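Local coordinates for protein fimbrial structural subunit (Actinomyces naeslundii, PDB 3QDH) that forms the shaft of type 2 fimbriae and acts as an adhesin, mediating interactions with streptococci and host cells during oral biofilm development, at residues V154-D160 / G225-S231. Numbering follows the deposited sequence.
Sequences VTSRWGD and GLFISDS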
ATOM      1  N   VAL A 154      -7.067  -6.020  -6.579  1.00 16.82           N
ATOM      2  CA  VAL A 154      -7.324  -4.747  -5.901  1.00 16.58           C
ATOM      3  C   VAL A 154      -6.486  -3.675  -6.581  1.00 16.85           C
ATOM      4  O   VAL A 154      -5.493  -3.990  -7.227  1.00 16.48           O
ATOM      5  CB  VAL A 154      -6.991  -4.769  -4.389  1.00 16.21           C
ATOM      6  CG1 VAL A 154      -7.846  -5.808  -3.639  1.00 16.71           C
ATOM      7  CG2 VAL A 154      -5.476  -4.981  -4.154  1.00 15.38           C
ATOM      8  N   THR A 155      -6.898  -2.422  -6.430  1.00 17.28           N
ATOM      9  CA  THR A 155      -6.193  -1.294  -7.031  1.00 18.14           C
ATOM     10  C   THR A 155      -6.062  -0.134  -6.054  1.00 18.60           C
ATOM     11  O   THR A 155      -7.034   0.266  -5.393  1.00 19.06           O
ATOM     12  CB  THR A 155      -6.883  -0.817  -8.345  1.00 18.18           C
ATOM     13  OG1 THR A 155      -6.986  -1.917  -9.250  1.00 17.61           O
ATOM     14  CG2 THR A 155      -6.079   0.310  -9.010  1.00 18.21           C
ATOM     15  N   SER A 156      -4.839   0.376  -5.954  1.00 19.60           N
ATOM     16  CA  SER A 156      -4.532   1.580  -5.201  1.00 20.15           C
ATOM     17  C   SER A 156      -4.108   2.650  -6.215  1.00 20.79           C
ATOM     18  O   SER A 156      -3.217   2.419  -7.035  1.00 20.49           O
ATOM     19  CB  SER A 156      -3.405   1.297  -4.205  1.00 20.24           C
ATOM     20  OG  SER A 156      -3.128   2.428  -3.404  1.00 20.86           O
ATOM     21  N   ARG A 157      -4.761   3.809  -6.152  1.00 21.68           N
ATOM     22  CA  ARG A 157      -4.547   4.872  -7.130  1.00 22.57           C
ATOM     23  C   ARG A 157      -3.709   6.012  -6.577  1.00 22.61           C
ATOM     24  O   ARG A 157      -3.918   6.456  -5.445  1.00 22.43           O
ATOM     25  CB  ARG A 157      -5.877   5.399  -7.663  1.00 23.08           C
ATOM     26  CG  ARG A 157      -6.670   4.342  -8.409  1.00 24.99           C
ATOM     27  CD  ARG A 157      -7.638   4.958  -9.401  1.00 29.33           C
ATOM     28  NE  ARG A 157      -7.776   4.126 -10.600  1.00 31.95           N
ATOM     29  CZ  ARG A 157      -8.468   2.990 -10.654  1.00 32.47           C
ATOM     30  NH1 ARG A 157      -9.099   2.536  -9.573  1.00 32.96           N
ATOM     31  NH2 ARG A 157      -8.528   2.306 -11.789  1.00 32.52           N
ATOM     32  N   TRP A 158      -2.760   6.465  -7.394  1.00 22.83           N
ATOM     33  CA  TRP A 158      -1.764   7.448  -6.978  1.00 23.39           C
ATOM     34  C   TRP A 158      -1.524   8.488  -8.072  1.00 23.98           C
ATOM     35  O   TRP A 158      -1.624   8.191  -9.264  1.00 23.69           O
ATOM     36  CB  TRP A 158      -0.448   6.744  -6.616  1.00 23.12           C
ATOM     37  CG  TRP A 158      -0.567   5.910  -5.370  1.00 23.22           C
ATOM     38  CD1 TRP A 158      -1.254   4.730  -5.232  1.00 23.62           C
ATOM     39  CD2 TRP A 158       0.004   6.190  -4.088  1.00 23.25           C
ATOM     40  NE1 TRP A 158      -1.145   4.266  -3.948  1.00 22.57           N
ATOM     41  CE2 TRP A 158      -0.378   5.137  -3.222  1.00 22.91           C
ATOM     42  CE3 TRP A 158       0.806   7.223  -3.583  1.00 24.00           C
ATOM     43  CZ2 TRP A 158       0.009   5.092  -1.881  1.00 23.60           C
ATOM     44  CZ3 TRP A 158       1.187   7.178  -2.250  1.00 24.35           C
ATOM     45  CH2 TRP A 158       0.789   6.118  -1.413  1.00 24.06           C
ATOM     46  N   GLY A 159      -1.218   9.709  -7.652  1.00 24.90           N
ATOM     47  CA  GLY A 159      -0.903  10.782  -8.586  1.00 26.25           C
ATOM     48  C   GLY A 159       0.291  11.586  -8.116  1.00 27.43           C
ATOM     49  O   GLY A 159       0.735  11.460  -6.971  1.00 27.42           O
ATOM     50  N   ASP A 160       0.813  12.423  -9.001  1.00 28.37           N
ATOM     51  CA  ASP A 160       1.997  13.205  -8.675  1.00 29.59           C
ATOM     52  C   ASP A 160       1.673  14.695  -8.604  1.00 29.87           C
ATOM     53  O   ASP A 160       0.571  15.122  -8.953  1.00 29.92           O
ATOM     54  CB  ASP A 160       3.133  12.915  -9.665  1.00 29.83           C
ATOM     55  CG  ASP A 160       2.743  13.164 -11.107  1.00 31.45           C
ATOM     56  OD1 ASP A 160       1.721  13.832 -11.359  1.00 33.29           O
ATOM     57  OD2 ASP A 160       3.475  12.686 -12.000  1.00 34.26           O
ATOM     58  N   GLY A 225       4.513  10.892  -5.881  1.00 29.47           N
ATOM     59  CA  GLY A 225       3.329  10.113  -5.545  1.00 28.19           C
ATOM     60  C   GLY A 225       2.576  10.605  -4.336  1.00 27.27           C
ATOM     61  O   GLY A 225       3.155  10.778  -3.265  1.00 26.89           O
ATOM     62  N   LEU A 226       1.278  10.834  -4.525  1.00 26.61           N
ATOM     63  CA  LEU A 226       0.336  11.058  -3.431  1.00 26.01           C
ATOM     64  C   LEU A 226      -0.873  10.147  -3.630  1.00 25.36           C
ATOM     65  O   LEU A 226      -1.324   9.952  -4.758  1.00 25.09           O
ATOM     66  CB  LEU A 226      -0.112  12.531  -3.375  1.00 25.94           C
ATOM     67  CG  LEU A 226       0.897  13.574  -2.857  1.00 25.78           C
ATOM     68  CD1 LEU A 226       0.444  14.985  -3.225  1.00 25.46           C
ATOM     69  CD2 LEU A 226       1.114  13.475  -1.356  1.00 24.82           C
ATOM     70  N   PHE A 227      -1.390   9.598  -2.533  1.00 24.71           N
ATOM     71  CA  PHE A 227      -2.541   8.681  -2.576  1.00 24.11           C
ATOM     72  C   PHE A 227      -3.815   9.385  -3.056  1.00 23.95           C
ATOM     73  O   PHE A 227      -4.086  10.521  -2.673  1.00 23.82           O
ATOM     74  CB  PHE A 227      -2.750   8.053  -1.195  1.00 24.26           C
ATOM     75  CG  PHE A 227      -3.994   7.217  -1.082  1.00 24.07           C
ATOM     76  CD1 PHE A 227      -4.069   5.961  -1.695  1.00 23.08           C
ATOM     77  CD2 PHE A 227      -5.085   7.676  -0.348  1.00 23.54           C
ATOM     78  CE1 PHE A 227      -5.210   5.188  -1.577  1.00 22.56           C
ATOM     79  CE2 PHE A 227      -6.234   6.906  -0.225  1.00 23.02           C
ATOM     80  CZ  PHE A 227      -6.297   5.661  -0.844  1.00 23.26           C
ATOM     81  N   ILE A 228      -4.585   8.711  -3.909  1.00 23.55           N
ATOM     82  CA  ILE A 228      -5.841   9.274  -4.405  1.00 23.13           C
ATOM     83  C   ILE A 228      -7.053   8.537  -3.843  1.00 23.05           C
ATOM     84  O   ILE A 228      -7.925   9.154  -3.224  1.00 23.04           O
ATOM     85  CB  ILE A 228      -5.875   9.308  -5.949  1.00 23.03           C
ATOM     86  CG1 ILE A 228      -4.892  10.368  -6.456  1.00 23.05           C
ATOM     87  CG2 ILE A 228      -7.287   9.618  -6.473  1.00 23.65           C
ATOM     88  CD1 ILE A 228      -4.702  10.353  -7.940  1.00 21.97           C
ATOM     89  N   SER A 229      -7.085   7.217  -4.056  1.00 22.75           N
ATOM     90  CA  SER A 229      -8.215   6.371  -3.662  1.00 21.88           C
ATOM     91  C   SER A 229      -7.847   4.903  -3.866  1.00 21.58           C
ATOM     92  O   SER A 229      -6.868   4.588  -4.546  1.00 21.24           O
ATOM     93  CB  SER A 229      -9.437   6.683  -4.519  1.00 22.13           C
ATOM     94  OG  SER A 229      -9.256   6.177  -5.831  1.00 21.80           O
ATOM     95  N   ASP A 230      -8.636   4.007  -3.274  1.00 21.22           N
ATOM     96  CA  ASP A 230      -8.468   2.577  -3.547  1.00 20.72           C
ATOM     97  C   ASP A 230      -9.792   1.884  -3.873  1.00 20.10           C
ATOM     98  O   ASP A 230     -10.864   2.482  -3.754  1.00 19.50           O
ATOM     99  CB  ASP A 230      -7.675   1.868  -2.428  1.00 20.79           C
ATOM    100  CG  ASP A 230      -8.397   1.873  -1.091  1.00 21.93           C
ATOM    101  OD1 ASP A 230      -9.588   1.500  -1.039  1.00 23.23           O
ATOM    102  OD2 ASP A 230      -7.766   2.233  -0.072  1.00 23.76           O
ATOM    103  N   SER A 231      -9.703   0.621  -4.289  1.00 19.85           N
ATOM    104  CA  SER A 231     -10.847  -0.114  -4.815  1.00 19.58           C
ATOM    105  C   SER A 231     -11.699  -0.777  -3.720  1.00 20.15           C
ATOM    106  O   SER A 231     -12.681  -1.452  -4.028  1.00 19.43           O
ATOM    107  CB  SER A 231     -10.375  -1.159  -5.835  1.00 19.30           C
ATOM    108  OG  SER A 231      -9.496  -2.105  -5.236  1.00 17.90           O
TER
HETATM  109  O   HOH W   1      -9.804   3.503  -6.778  1.00 43.65           O
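Gly159 and Leu226 bind each other through both backbone amides: Gly159 N donates to Leu226 O (2.9 Å, 170° at the hydrogen), and Leu226 N to Gly159 O. Further along, Arg157 N meets Ser229 O at 2.8 Å, while Arg157 O receives the amide of Ile228 instead, tilted from the carbonyl plane. Ile228 and Ser229 thus both face Arg157, a classic beta bulge. Just past the end of strand 220-230, Ser231 closes the pairing with its hydroxyl: OG accepts Thr155 N (2.9 Å), and Ser231 N returns a bent bond to Thr155 O. One water links Arg157 NH1, in the plane of the guanidinium, to Ser229 OG, which also bonds Ala243 O. Asp230 turns its carboxylate away from strand 154-160, to a salt bridge with Arg237. The antiparallel pair lies between the two C-terminal domains of the pilin that this construct holds: strand 154-165 pairs along one edge with strand 220-230 of the SpaA-like prealbumin fold and along the other with strand 118-131, Ser156 bonding Ile119. Trp158 and Phe227 form a non-hydrogen-bonded pair, and their side chains cross at about a right angle. Phe227 CB makes a CH-pi contact over the six-membered ring of Trp158, 4.0 Å from its centroid, and the phenyl edge points at the five-membered ring in a T-shaped stack, planes at 72°. The indole is further fixed by Trp158 NE1 donating to Ser156 OG (2.8 Å); chi1 of -177° swings this hydroxyl toward both rings, where it also lies at the phenyl edge. On the other face of the sheet, Ile228 CD1 rests 3.6 Å from Gly159 N, and both Leu226 and Ile228 pack on Ile273.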